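Local coordinates for tryptophan synthase alpha chain (Campylobacter jejuni, PDB 3THA), which probably catalyses the aldol cleavage of indoleglycerol phosphate to indole and glyceraldehyde 3-phosphate, as the alpha subunit of tryptophan synthase in the last step of tryptophan biosynthesis, at residues Leu27-Glu31 with Leu81-Ile85; Leu34-Ser40 with Arg84-Lys89; Ile117-Val122 with Ile142-Leu147; Tyr169-Ser173 with Leu187-Val191. All blocks are in the same frame, centred on the assembly; numbering follows the deposited sequence.

Interaction 1: Leu27-Glu31 with Leu81-Ile85; sequences LQTSE and LLARI
Glu-31 OE1 is gripped by two nitrogens of one arginine. Arg-84 NE donates to Glu-31 OE1 at 2.8 Å, and Arg-84 NH1 reaches the same Glu-31 OE1 at 2.9 Å. This salt bridge joins helix 27-35 to the residue just after the end of helix 75-83, both outer helices of the TIM barrel. The guanidinium comes side-on, with both bonds to a single oxygen. OE1 lies within 3° of the guanidinium plane. The carboxylate is turned, its plane 39° from that of the guanidinium. NE meets OE1 on its syn side but well out of the carboxylate plane, whereas NH1 approaches nearly in line with the C-O bond. Glu-31 reaches across with an extended chain, CG anti to the backbone N (chi1 -179°). It crosses the arginine side chain at about a right angle. Arg-84 folds back over the last turn of the preceding helix, with Leu-81 CA 3.7 Å from the guanidinium plane, over its centre.

Beneath the ion pair the contact is apolar. Leu-81 CD1 packs against the aliphatic part of Glu-31, 3.5 Å from Glu-31 CB. Leu-81 also rests on Leu-34, further along helix 27-35, and Leu-27 on Val-73. Leu-27 and Leu-81 lie alongside each other, pointing opposite ways, and touch through Leu-27 CD1 and Leu-81 CD2 at 3.7 Å.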
loop_
_atom_site.group_PDB
_atom_site.type_symbol
_atom_site.label_atom_id
_atom_site.label_comp_id
_atom_site.label_asym_id
_atom_site.label_seq_id
_atom_site.Cartn_x
_atom_site.Cartn_y
_atom_site.Cartn_z
ATOM N N LEU B 27 8.371 -12.477 -15.868
ATOM C CA LEU B 27 7.909 -11.633 -16.928
ATOM C C LEU B 27 7.308 -12.468 -18.042
ATOM O O LEU B 27 6.293 -12.101 -18.637
ATOM C CB LEU B 27 9.071 -10.791 -17.461
ATOM C CG LEU B 27 8.646 -9.530 -18.241
ATOM C CD1 LEU B 27 7.606 -8.665 -17.460
ATOM C CD2 LEU B 27 9.892 -8.683 -18.669
ATOM N N GLN B 28 7.911 -13.617 -18.310
ATOM C CA GLN B 28 7.423 -14.449 -19.392
ATOM C C GLN B 28 5.987 -14.933 -19.147
ATOM O O GLN B 28 5.219 -15.108 -20.097
ATOM C CB GLN B 28 8.367 -15.610 -19.671
ATOM C CG GLN B 28 7.871 -16.552 -20.772
ATOM C CD GLN B 28 7.554 -15.851 -22.102
ATOM O OE1 GLN B 28 8.314 -14.996 -22.564
ATOM N NE2 GLN B 28 6.439 -16.230 -22.720
ATOM N N THR B 29 5.613 -15.111 -17.884
ATOM C CA THR B 29 4.237 -15.528 -17.539
ATOM C C THR B 29 3.256 -14.369 -17.698
ATOM O O THR B 29 2.080 -14.578 -18.025
ATOM C CB THR B 29 4.139 -16.028 -16.110
ATOM O OG1 THR B 29 5.271 -16.866 -15.817
ATOM C CG2 THR B 29 2.782 -16.806 -15.865
ATOM N N SER B 30 3.754 -13.161 -17.432
ATOM C CA SER B 30 2.994 -11.923 -17.632
ATOM C C SER B 30 2.794 -11.737 -19.137
ATOM O O SER B 30 1.681 -11.510 -19.578
ATOM C CB SER B 30 3.679 -10.719 -16.939
ATOM O OG SER B 30 3.383 -10.682 -15.533
ATOM N N GLU B 31 3.857 -11.922 -19.919
ATOM C CA GLU B 31 3.762 -11.920 -21.388
ATOM C C GLU B 31 2.767 -12.957 -21.945
ATOM O O GLU B 31 1.915 -12.653 -22.742
ATOM C CB GLU B 31 5.144 -12.118 -22.031
ATOM C CG GLU B 31 5.106 -12.092 -23.589
ATOM C CD GLU B 31 6.424 -11.657 -24.234
ATOM O OE1 GLU B 31 7.227 -10.988 -23.558
ATOM O OE2 GLU B 31 6.665 -11.982 -25.421
ATOM N N LEU B 81 7.758 -4.855 -22.926
ATOM C CA LEU B 81 6.759 -5.904 -23.005
ATOM C C LEU B 81 5.439 -5.495 -23.648
ATOM O O LEU B 81 4.889 -6.236 -24.472
ATOM C CB LEU B 81 6.471 -6.397 -21.591
ATOM C CG LEU B 81 5.269 -7.296 -21.395
ATOM C CD1 LEU B 81 5.501 -8.613 -22.124
ATOM C CD2 LEU B 81 5.134 -7.496 -19.921
ATOM N N LEU B 82 4.917 -4.350 -23.238
ATOM C CA LEU B 82 3.704 -3.794 -23.836
ATOM C C LEU B 82 3.777 -3.615 -25.341
ATOM O O LEU B 82 2.759 -3.686 -26.001
ATOM C CB LEU B 82 3.333 -2.478 -23.177
ATOM C CG LEU B 82 2.787 -2.745 -21.791
ATOM C CD1 LEU B 82 2.651 -1.431 -21.051
ATOM C CD2 LEU B 82 1.436 -3.499 -21.898
ATOM N N ALA B 83 4.982 -3.443 -25.882
ATOM C CA ALA B 83 5.154 -3.195 -27.311
ATOM C C ALA B 83 5.081 -4.489 -28.083
ATOM O O ALA B 83 4.770 -4.474 -29.270
ATOM C CB ALA B 83 6.459 -2.522 -27.579
ATOM N N ARG B 84 5.377 -5.611 -27.430
ATOM C CA ARG B 84 5.232 -6.891 -28.109
ATOM C C ARG B 84 3.881 -7.584 -27.921
ATOM O O ARG B 84 3.704 -8.705 -28.350
ATOM C CB ARG B 84 6.407 -7.854 -27.854
ATOM C CG ARG B 84 7.306 -7.550 -26.699
ATOM C CD ARG B 84 8.393 -8.632 -26.579
ATOM N NE ARG B 84 8.484 -9.067 -25.193
ATOM C CZ ARG B 84 9.217 -8.459 -24.280
ATOM N NH1 ARG B 84 9.217 -8.900 -23.020
ATOM N NH2 ARG B 84 9.955 -7.418 -24.624
ATOM N N ILE B 85 2.925 -6.889 -27.321
ATOM C CA ILE B 85 1.642 -7.472 -26.955
ATOM C C ILE B 85 0.547 -6.993 -27.888
ATOM O O ILE B 85 0.458 -5.796 -28.182
ATOM C CB ILE B 85 1.315 -7.103 -25.459
ATOM C CG1 ILE B 85 2.009 -8.093 -24.543
ATOM C CG2 ILE B 85 -0.204 -6.993 -25.156
ATOM C CD1 ILE B 85 2.233 -9.376 -25.173
#

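Interaction 2: Leu34-Ser40 with Arg84-Lys89; sequences LQRLDQS and RIKTKK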
loop_
_atom_site.group_PDB
_atom_site.type_symbol
_atom_site.label_atom_id
_atom_site.label_comp_id
_atom_site.label_asym_id
_atom_site.label_seq_id
_atom_site.Cartn_x
_atom_site.Cartn_y
_atom_site.Cartn_z
ATOM N N LEU B 34 -0.788 -11.822 -21.109
ATOM C CA LEU B 34 -1.268 -10.703 -21.940
ATOM C C LEU B 34 -1.675 -11.165 -23.330
ATOM O O LEU B 34 -2.706 -10.780 -23.844
ATOM C CB LEU B 34 -0.230 -9.582 -21.994
ATOM C CG LEU B 34 -0.140 -8.854 -20.621
ATOM C CD1 LEU B 34 1.050 -7.880 -20.497
ATOM C CD2 LEU B 34 -1.432 -8.141 -20.305
ATOM N N GLN B 35 -0.875 -12.038 -23.917
ATOM C CA GLN B 35 -1.194 -12.524 -25.220
ATOM C C GLN B 35 -2.501 -13.295 -25.221
ATOM O O GLN B 35 -3.111 -13.455 -26.275
ATOM C CB GLN B 35 -0.052 -13.400 -25.755
ATOM C CG GLN B 35 1.273 -12.663 -25.900
ATOM C CD GLN B 35 1.345 -11.743 -27.129
ATOM O OE1 GLN B 35 0.384 -11.044 -27.495
ATOM N NE2 GLN B 35 2.514 -11.727 -27.759
ATOM N N ARG B 36 -2.936 -13.789 -24.067
ATOM C CA ARG B 36 -4.163 -14.575 -24.032
ATOM C C ARG B 36 -5.357 -13.761 -23.524
ATOM O O ARG B 36 -6.452 -14.263 -23.308
ATOM C CB ARG B 36 -3.946 -15.885 -23.267
ATOM C CG ARG B 36 -3.313 -17.022 -24.119
ATOM C CD ARG B 36 -2.743 -18.166 -23.271
ATOM N NE ARG B 36 -3.813 -19.021 -22.764
ATOM C CZ ARG B 36 -3.648 -20.218 -22.199
ATOM N NH1 ARG B 36 -2.437 -20.743 -22.050
ATOM N NH2 ARG B 36 -4.708 -20.895 -21.786
ATOM N N LEU B 37 -5.145 -12.470 -23.361
ATOM C CA LEU B 37 -6.146 -11.617 -22.740
ATOM C C LEU B 37 -7.428 -11.572 -23.582
ATOM O O LEU B 37 -8.523 -11.556 -23.049
ATOM C CB LEU B 37 -5.561 -10.227 -22.510
ATOM C CG LEU B 37 -6.271 -9.297 -21.557
ATOM C CD1 LEU B 37 -6.413 -10.003 -20.152
ATOM C CD2 LEU B 37 -5.507 -7.964 -21.479
ATOM N N ASP B 38 -7.268 -11.526 -24.893
ATOM C CA ASP B 38 -8.402 -11.598 -25.827
ATOM C C ASP B 38 -9.337 -12.775 -25.598
ATOM O O ASP B 38 -10.520 -12.642 -25.808
ATOM C CB ASP B 38 -7.919 -11.597 -27.280
ATOM C CG ASP B 38 -7.525 -10.212 -27.747
ATOM O OD1 ASP B 38 -7.787 -9.240 -27.012
ATOM O OD2 ASP B 38 -6.947 -10.096 -28.841
ATOM N N GLN B 39 -8.824 -13.915 -25.160
ATOM C CA GLN B 39 -9.711 -15.056 -24.891
ATOM C C GLN B 39 -10.121 -15.214 -23.443
ATOM O O GLN B 39 -10.791 -16.194 -23.116
ATOM C CB GLN B 39 -9.116 -16.380 -25.356
ATOM C CG GLN B 39 -8.621 -16.404 -26.782
ATOM C CD GLN B 39 -7.135 -16.724 -26.780
ATOM O OE1 GLN B 39 -6.728 -17.878 -26.567
ATOM N NE2 GLN B 39 -6.308 -15.682 -26.957
ATOM N N SER B 40 -9.725 -14.297 -22.567
ATOM C CA SER B 40 -10.160 -14.409 -21.170
ATOM C C SER B 40 -11.424 -13.583 -20.994
ATOM O O SER B 40 -11.653 -12.687 -21.785
ATOM C CB SER B 40 -9.070 -13.898 -20.219
ATOM O OG SER B 40 -8.998 -12.483 -20.285
ATOM N N ARG B 84 5.377 -5.611 -27.430
ATOM C CA ARG B 84 5.232 -6.891 -28.109
ATOM C C ARG B 84 3.881 -7.584 -27.921
ATOM O O ARG B 84 3.704 -8.705 -28.350
ATOM C CB ARG B 84 6.407 -7.854 -27.854
ATOM C CG ARG B 84 7.306 -7.550 -26.699
ATOM C CD ARG B 84 8.393 -8.632 -26.579
ATOM N NE ARG B 84 8.484 -9.067 -25.193
ATOM C CZ ARG B 84 9.217 -8.459 -24.280
ATOM N NH1 ARG B 84 9.217 -8.900 -23.020
ATOM N NH2 ARG B 84 9.955 -7.418 -24.624
ATOM N N ILE B 85 2.925 -6.889 -27.321
ATOM C CA ILE B 85 1.642 -7.472 -26.955
ATOM C C ILE B 85 0.547 -6.993 -27.888
ATOM O O ILE B 85 0.458 -5.796 -28.182
ATOM C CB ILE B 85 1.315 -7.103 -25.459
ATOM C CG1 ILE B 85 2.009 -8.093 -24.543
ATOM C CG2 ILE B 85 -0.204 -6.993 -25.156
ATOM C CD1 ILE B 85 2.233 -9.376 -25.173
ATOM N N LYS B 86 -0.288 -7.914 -28.347
ATOM C CA LYS B 86 -1.475 -7.486 -29.051
ATOM C C LYS B 86 -2.735 -7.961 -28.347
ATOM O O LYS B 86 -2.968 -9.156 -28.176
ATOM C CB LYS B 86 -1.450 -7.901 -30.539
ATOM C CG LYS B 86 -2.496 -7.141 -31.469
ATOM C CD LYS B 86 -2.753 -5.647 -31.056
ATOM C CE LYS B 86 -3.801 -4.943 -31.977
ATOM N NZ LYS B 86 -4.297 -3.619 -31.411
ATOM N N THR B 87 -3.541 -7.003 -27.912
ATOM C CA THR B 87 -4.831 -7.343 -27.308
ATOM C C THR B 87 -5.867 -6.314 -27.698
ATOM O O THR B 87 -5.515 -5.217 -28.105
ATOM C CB THR B 87 -4.743 -7.421 -25.758
ATOM O OG1 THR B 87 -6.015 -7.834 -25.240
ATOM C CG2 THR B 87 -4.368 -6.058 -25.174
ATOM N N LYS B 88 -7.139 -6.670 -27.577
ATOM C CA LYS B 88 -8.219 -5.709 -27.820
ATOM C C LYS B 88 -8.752 -5.111 -26.524
ATOM O O LYS B 88 -9.476 -4.124 -26.539
ATOM C CB LYS B 88 -9.353 -6.361 -28.580
ATOM C CG LYS B 88 -9.039 -6.553 -30.043
ATOM C CD LYS B 88 -8.921 -5.208 -30.792
ATOM C CE LYS B 88 -8.169 -5.362 -32.129
ATOM N NZ LYS B 88 -8.655 -6.487 -32.995
ATOM N N LYS B 89 -8.402 -5.719 -25.405
ATOM C CA LYS B 89 -8.920 -5.278 -24.110
ATOM C C LYS B 89 -8.248 -3.999 -23.612
ATOM O O LYS B 89 -7.171 -3.631 -24.079
ATOM C CB LYS B 89 -8.772 -6.393 -23.085
ATOM C CG LYS B 89 -9.335 -7.727 -23.567
ATOM C CD LYS B 89 -10.819 -7.711 -23.491
ATOM C CE LYS B 89 -11.390 -8.928 -24.162
ATOM N NZ LYS B 89 -10.855 -10.145 -23.524
#
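The loop that leads from helix 75-83 into strand 90-94 of the TIM barrel packs here on the end of helix 27-35 and the 3-10 turn after it. Asp-38 OD1 takes two donors from the loop. Lys-88 N meets Asp-38 OD1 at 2.7 Å on its syn lone pair, almost straight at 175°. Thr-87 OG1 donates to Asp-38 OD1 at 2.9 Å from above the carboxylate plane. Thr-87 OG1 also accepts from Lys-89 N at 3.2 Å, which makes an ST turn.

Lys-89 bends at chi2 and chi4 and brings its ammonium to a group of backbone carbonyls. Lys-89 NZ donates to Leu-37 O at 2.8 Å, with weak bonds to Asp-38 O and Ser-40 O and a further bond to Ile-42 O. Leu-37 O also accepts from Ser-40 N and Ser-40 OG.

The Gln-35 amide makes two weak bonds, from NE2 to Arg-84 O and from Lys-86 N to OE1. Leu-34 CB packs on Ile-85 CG1 at 3.7 Å, the side chains crossing at about a right angle. Leu-34 and Leu-37 also touch Leu-45 of strand 44-48. The contact thus ties together the helix-to-strand connections of two successive beta-alpha units, at the N-terminal end of the strands in a TIM barrel.

Interaction 3: Ile117-Val122 with Ile142-Leu147; sequences ICALIV and IALITL
Leu-120 joins the two strands through both its backbone N and its O. This is the parallel pairing of strands 117-121 and 143-148, neighbours in the TIM barrel. Helix 131-140 connects them, which makes a beta-alpha-beta unit. Leu-120 N donates to Ala-143 O at 2.9 Å, and Ile-145 N to Leu-120 O at 3.0 Å. Both bonds run nearly in line with the acceptor carbonyl. A weak bond from Ala-143 N to Cys-118 O precedes them. Beyond the direct bonds a water carries the link on. It accepts from Val-122 N at 2.9 Å and donates to Ile-145 O at 2.7 Å. Ala-119 CA adds a CA-H...O contact to Ala-143 O at 3.2 Å.

The apolar contacts lie on two faces. On the face of Leu-120 and Leu-144, helix 131-140 covers the strands: Leu-120 touches Cys-137, and Leu-144 touches Leu-133 and Ile-134. Leu-120 CG meets Ile-142 CG2 at about a right angle between the side chains. Leu-144 has CG anti to its N (chi1 -175°), and CD1 reaches across to Val-122 CG2 at 3.9 Å.

On the face of Ala-119 and Ala-143, Ile-145 reaches across to Ala-119. Ile-121 lies close to Glu-46, predicted as a proton acceptor. Ile-121 CG1 packs obliquely on Ile-145 CB at 4.0 Å.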
loop_
_atom_site.group_PDB
_atom_site.type_symbol
_atom_site.label_atom_id
_atom_site.label_comp_id
_atom_site.label_asym_id
_atom_site.label_seq_id
_atom_site.Cartn_x
_atom_site.Cartn_y
_atom_site.Cartn_z
ATOM N N ILE B 117 -2.088 2.079 -23.341
ATOM C CA ILE B 117 -2.630 2.323 -22.014
ATOM C C ILE B 117 -3.627 3.494 -22.105
ATOM O O ILE B 117 -3.332 4.541 -22.712
ATOM C CB ILE B 117 -1.515 2.658 -21.011
ATOM C CG1 ILE B 117 -0.424 1.558 -21.022
ATOM C CG2 ILE B 117 -2.116 3.005 -19.619
ATOM C CD1 ILE B 117 -0.692 0.272 -20.188
ATOM N N CYS B 118 -4.798 3.317 -21.497
ATOM C CA CYS B 118 -5.894 4.272 -21.660
ATOM C C CYS B 118 -6.214 4.997 -20.364
ATOM O O CYS B 118 -6.999 5.940 -20.386
ATOM C CB CYS B 118 -7.149 3.549 -22.182
ATOM S SG CYS B 118 -7.925 2.524 -20.908
ATOM N N ALA B 119 -5.636 4.553 -19.235
ATOM C CA ALA B 119 -5.904 5.175 -17.920
ATOM C C ALA B 119 -4.879 4.827 -16.853
ATOM O O ALA B 119 -4.270 3.754 -16.896
ATOM C CB ALA B 119 -7.265 4.782 -17.432
ATOM N N LEU B 120 -4.742 5.696 -15.851
ATOM C CA LEU B 120 -3.860 5.447 -14.730
ATOM C C LEU B 120 -4.668 5.518 -13.479
ATOM O O LEU B 120 -5.505 6.395 -13.343
ATOM C CB LEU B 120 -2.809 6.541 -14.621
ATOM C CG LEU B 120 -2.073 7.020 -15.876
ATOM C CD1 LEU B 120 -1.239 8.248 -15.527
ATOM C CD2 LEU B 120 -1.158 5.930 -16.413
ATOM N N ILE B 121 -4.408 4.605 -12.552
ATOM C CA ILE B 121 -4.883 4.703 -11.206
ATOM C C ILE B 121 -3.629 4.870 -10.329
ATOM O O ILE B 121 -2.731 4.023 -10.364
ATOM C CB ILE B 121 -5.547 3.398 -10.791
ATOM C CG1 ILE B 121 -6.602 2.973 -11.815
ATOM C CG2 ILE B 121 -6.123 3.480 -9.358
ATOM C CD1 ILE B 121 -7.192 1.609 -11.542
ATOM N N VAL B 122 -3.557 5.933 -9.527
ATOM C CA VAL B 122 -2.380 6.157 -8.687
ATOM C C VAL B 122 -2.824 6.140 -7.231
ATOM O O VAL B 122 -3.428 7.122 -6.741
ATOM C CB VAL B 122 -1.645 7.485 -9.017
ATOM C CG1 VAL B 122 -0.313 7.518 -8.299
ATOM C CG2 VAL B 122 -1.420 7.656 -10.587
ATOM N N ILE B 142 -5.439 10.689 -21.605
ATOM C CA ILE B 142 -5.350 9.563 -20.702
ATOM C C ILE B 142 -6.152 10.022 -19.511
ATOM O O ILE B 142 -6.054 11.169 -19.073
ATOM C CB ILE B 142 -3.894 9.301 -20.287
ATOM C CG1 ILE B 142 -3.175 8.500 -21.354
ATOM C CG2 ILE B 142 -3.842 8.507 -19.044
ATOM C CD1 ILE B 142 -3.242 7.005 -21.135
ATOM N N ALA B 143 -6.985 9.140 -19.013
ATOM C CA ALA B 143 -7.742 9.452 -17.849
ATOM C C ALA B 143 -6.929 9.113 -16.597
ATOM O O ALA B 143 -6.310 8.034 -16.509
ATOM C CB ALA B 143 -9.042 8.658 -17.876
ATOM N N LEU B 144 -6.949 10.040 -15.638
ATOM C CA LEU B 144 -6.507 9.815 -14.256
ATOM C C LEU B 144 -7.725 9.478 -13.394
ATOM O O LEU B 144 -8.587 10.337 -13.159
ATOM C CB LEU B 144 -5.823 11.075 -13.688
ATOM C CG LEU B 144 -5.242 10.827 -12.307
ATOM C CD1 LEU B 144 -4.191 9.662 -12.376
ATOM C CD2 LEU B 144 -4.608 12.045 -11.729
ATOM N N ILE B 145 -7.790 8.241 -12.925
ATOM C CA ILE B 145 -9.014 7.654 -12.460
ATOM C C ILE B 145 -9.275 8.123 -11.052
ATOM O O ILE B 145 -8.352 8.181 -10.232
ATOM C CB ILE B 145 -8.925 6.090 -12.542
ATOM C CG1 ILE B 145 -8.653 5.613 -13.969
ATOM C CG2 ILE B 145 -10.132 5.366 -11.906
ATOM C CD1 ILE B 145 -9.826 5.792 -14.940
ATOM N N THR B 146 -10.547 8.438 -10.785
ATOM C CA THR B 146 -11.006 9.062 -9.567
ATOM C C THR B 146 -11.568 8.013 -8.619
ATOM O O THR B 146 -12.440 7.211 -9.013
ATOM C CB THR B 146 -12.197 10.038 -9.866
ATOM O OG1 THR B 146 -11.835 10.989 -10.869
ATOM C CG2 THR B 146 -12.609 10.798 -8.635
ATOM N N LEU B 147 -11.146 8.093 -7.356
ATOM C CA LEU B 147 -11.534 7.148 -6.346
ATOM C C LEU B 147 -12.515 7.748 -5.415
ATOM O O LEU B 147 -12.327 8.877 -5.000
ATOM C CB LEU B 147 -10.315 6.745 -5.522
ATOM C CG LEU B 147 -9.538 5.560 -6.056
ATOM C CD1 LEU B 147 -9.151 5.723 -7.557
ATOM C CD2 LEU B 147 -8.327 5.397 -5.194
HETATM O O HOH W 1 -5.981 7.414 -9.107
#

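Interaction 4: Tyr169-Ser173 with Leu187-Val191; sequences YLLAS and LQDKV
Leu-170 reaches from its strand into the near side of a helix, and both its methyls find partners there. Leu-170 CD2 touches two residues one helical turn apart. It is 3.8 Å from Leu-187 CD2 and 3.8 Å from Val-191 CG2. It meets Leu-187 obliquely and Val-191 at about a right angle. The other branch, Leu-170 CD1, lies 4.2 Å from Lys-190 CG. Leu-170 holds CG anti to its backbone N (chi1 -175°), and its fork spreads the two methyls over different helix residues.

The strand is 168-171 and the helix is 180-195, the first two elements of a beta-alpha-beta unit of the TIM barrel. Strand 202-205 completes the unit. The axes of the short segments 169-171 and 187-191 run 10.3 Å apart at closest approach and roughly antiparallel, at 151°. This is the usual return of an outer helix along its strand. No hydrogen bond crosses between the segments.

Leu-187 also reaches Ala-172, just past the end of the strand. Leu-187 CD2 comes 4.3 Å from Ala-172 CB; the Leu-187 side chain also touches Val-204 of strand 202-205. Leu-171 points away from the helix and packs on Pro-54 of the second subunit.

Lys-190 contributes its aliphatic part and then turns away. Its chain bends at chi2, and Lys-190 NZ bonds to Thr-152 O and forms a salt bridge with Glu-193.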
loop_
_atom_site.group_PDB
_atom_site.type_symbol
_atom_site.label_atom_id
_atom_site.label_comp_id
_atom_site.label_asym_id
_atom_site.label_seq_id
_atom_site.Cartn_x
_atom_site.Cartn_y
_atom_site.Cartn_z
ATOM N N TYR B 169 -14.005 4.845 -9.554
ATOM C CA TYR B 169 -13.549 3.716 -8.792
ATOM C C TYR B 169 -14.187 3.878 -7.444
ATOM O O TYR B 169 -13.678 4.633 -6.600
ATOM C CB TYR B 169 -12.037 3.760 -8.665
ATOM C CG TYR B 169 -11.337 2.436 -8.319
ATOM C CD1 TYR B 169 -11.792 1.621 -7.275
ATOM C CD2 TYR B 169 -10.207 2.021 -9.027
ATOM C CE1 TYR B 169 -11.164 0.420 -6.967
ATOM C CE2 TYR B 169 -9.577 0.787 -8.732
ATOM C CZ TYR B 169 -10.052 0.018 -7.685
ATOM O OH TYR B 169 -9.425 -1.176 -7.344
ATOM N N LEU B 170 -15.315 3.195 -7.251
ATOM C CA LEU B 170 -15.981 3.088 -5.961
ATOM C C LEU B 170 -15.392 1.987 -5.052
ATOM O O LEU B 170 -15.660 0.802 -5.248
ATOM C CB LEU B 170 -17.482 2.850 -6.136
ATOM C CG LEU B 170 -18.226 2.860 -4.791
ATOM C CD1 LEU B 170 -17.850 4.085 -3.878
ATOM C CD2 LEU B 170 -19.707 2.793 -4.969
ATOM N N LEU B 171 -14.615 2.376 -4.048
ATOM C CA LEU B 171 -14.147 1.413 -3.070
ATOM C C LEU B 171 -15.345 0.913 -2.299
ATOM O O LEU B 171 -16.369 1.595 -2.198
ATOM C CB LEU B 171 -13.102 2.017 -2.133
ATOM C CG LEU B 171 -11.907 2.598 -2.886
ATOM C CD1 LEU B 171 -10.956 3.292 -1.963
ATOM C CD2 LEU B 171 -11.190 1.526 -3.641
ATOM N N ALA B 172 -15.238 -0.307 -1.805
ATOM C CA ALA B 172 -16.288 -0.894 -1.037
ATOM C C ALA B 172 -15.776 -0.846 0.391
ATOM O O ALA B 172 -14.562 -0.749 0.620
ATOM C CB ALA B 172 -16.530 -2.305 -1.506
ATOM N N SER B 173 -16.692 -0.828 1.345
ATOM C CA SER B 173 -16.321 -0.756 2.739
ATOM C C SER B 173 -16.531 -2.109 3.335
ATOM O O SER B 173 -17.315 -2.916 2.812
ATOM C CB SER B 173 -17.212 0.213 3.482
ATOM O OG SER B 173 -17.138 1.479 2.889
ATOM N N LEU B 187 -24.037 0.513 -0.658
ATOM C CA LEU B 187 -23.290 0.711 -1.896
ATOM C C LEU B 187 -24.186 1.169 -3.027
ATOM O O LEU B 187 -23.851 2.108 -3.759
ATOM C CB LEU B 187 -22.564 -0.587 -2.325
ATOM C CG LEU B 187 -21.184 -0.833 -1.721
ATOM C CD1 LEU B 187 -20.947 -2.328 -1.599
ATOM C CD2 LEU B 187 -20.085 -0.170 -2.551
ATOM N N GLN B 188 -25.312 0.492 -3.187
ATOM C CA GLN B 188 -26.307 0.925 -4.143
ATOM C C GLN B 188 -26.781 2.359 -3.884
ATOM O O GLN B 188 -27.148 3.070 -4.838
ATOM C CB GLN B 188 -27.481 -0.044 -4.162
ATOM C CG GLN B 188 -27.288 -1.220 -5.116
ATOM C CD GLN B 188 -28.429 -2.217 -5.058
ATOM O OE1 GLN B 188 -28.904 -2.586 -3.980
ATOM N NE2 GLN B 188 -28.869 -2.665 -6.217
ATOM N N ASP B 189 -26.758 2.783 -2.610
ATOM C CA ASP B 189 -27.016 4.195 -2.278
ATOM C C ASP B 189 -25.921 5.076 -2.797
ATOM O O ASP B 189 -26.194 6.110 -3.399
ATOM C CB ASP B 189 -27.142 4.436 -0.777
ATOM C CG ASP B 189 -28.584 4.450 -0.307
ATOM O OD1 ASP B 189 -29.340 3.515 -0.656
ATOM O OD2 ASP B 189 -28.957 5.411 0.407
ATOM N N LYS B 190 -24.673 4.674 -2.577
ATOM C CA LYS B 190 -23.571 5.524 -3.005
ATOM C C LYS B 190 -23.498 5.641 -4.540
ATOM O O LYS B 190 -23.235 6.732 -5.086
ATOM C CB LYS B 190 -22.246 5.085 -2.378
ATOM C CG LYS B 190 -21.164 6.147 -2.449
ATOM C CD LYS B 190 -21.596 7.331 -1.562
ATOM C CE LYS B 190 -20.505 8.355 -1.436
ATOM N NZ LYS B 190 -20.886 9.389 -0.479
ATOM N N VAL B 191 -23.768 4.536 -5.225
ATOM C CA VAL B 191 -23.868 4.499 -6.688
ATOM C C VAL B 191 -24.916 5.469 -7.246
ATOM O O VAL B 191 -24.590 6.311 -8.091
ATOM C CB VAL B 191 -24.129 3.042 -7.180
ATOM C CG1 VAL B 191 -24.714 3.022 -8.574
ATOM C CG2 VAL B 191 -22.837 2.214 -7.085
#

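How the interactions relate
Interactions 3 and 4 are buried, interaction 2 is partly so, and interaction 1 lies at the surface. Interactions 1 and 2 both use helix 27-35 and share Arg-84 and Ile-85. They also touch, through Leu-81 CD2 and Leu-34 CD1. Charged and polar side chains carry much of both. Interactions 3 and 4 meet in the sheet, where strands 143-148 and 168-171 are neighbours and Tyr-169 packs on Ile-121, Ile-145 and Leu-147. Interaction 3 is strand on strand, with backbone bonds; interaction 4 is helix on strand and apolar. Interactions 1 and 4 lie on opposite sides of the chain's centre, their own centres about 33 Å apart.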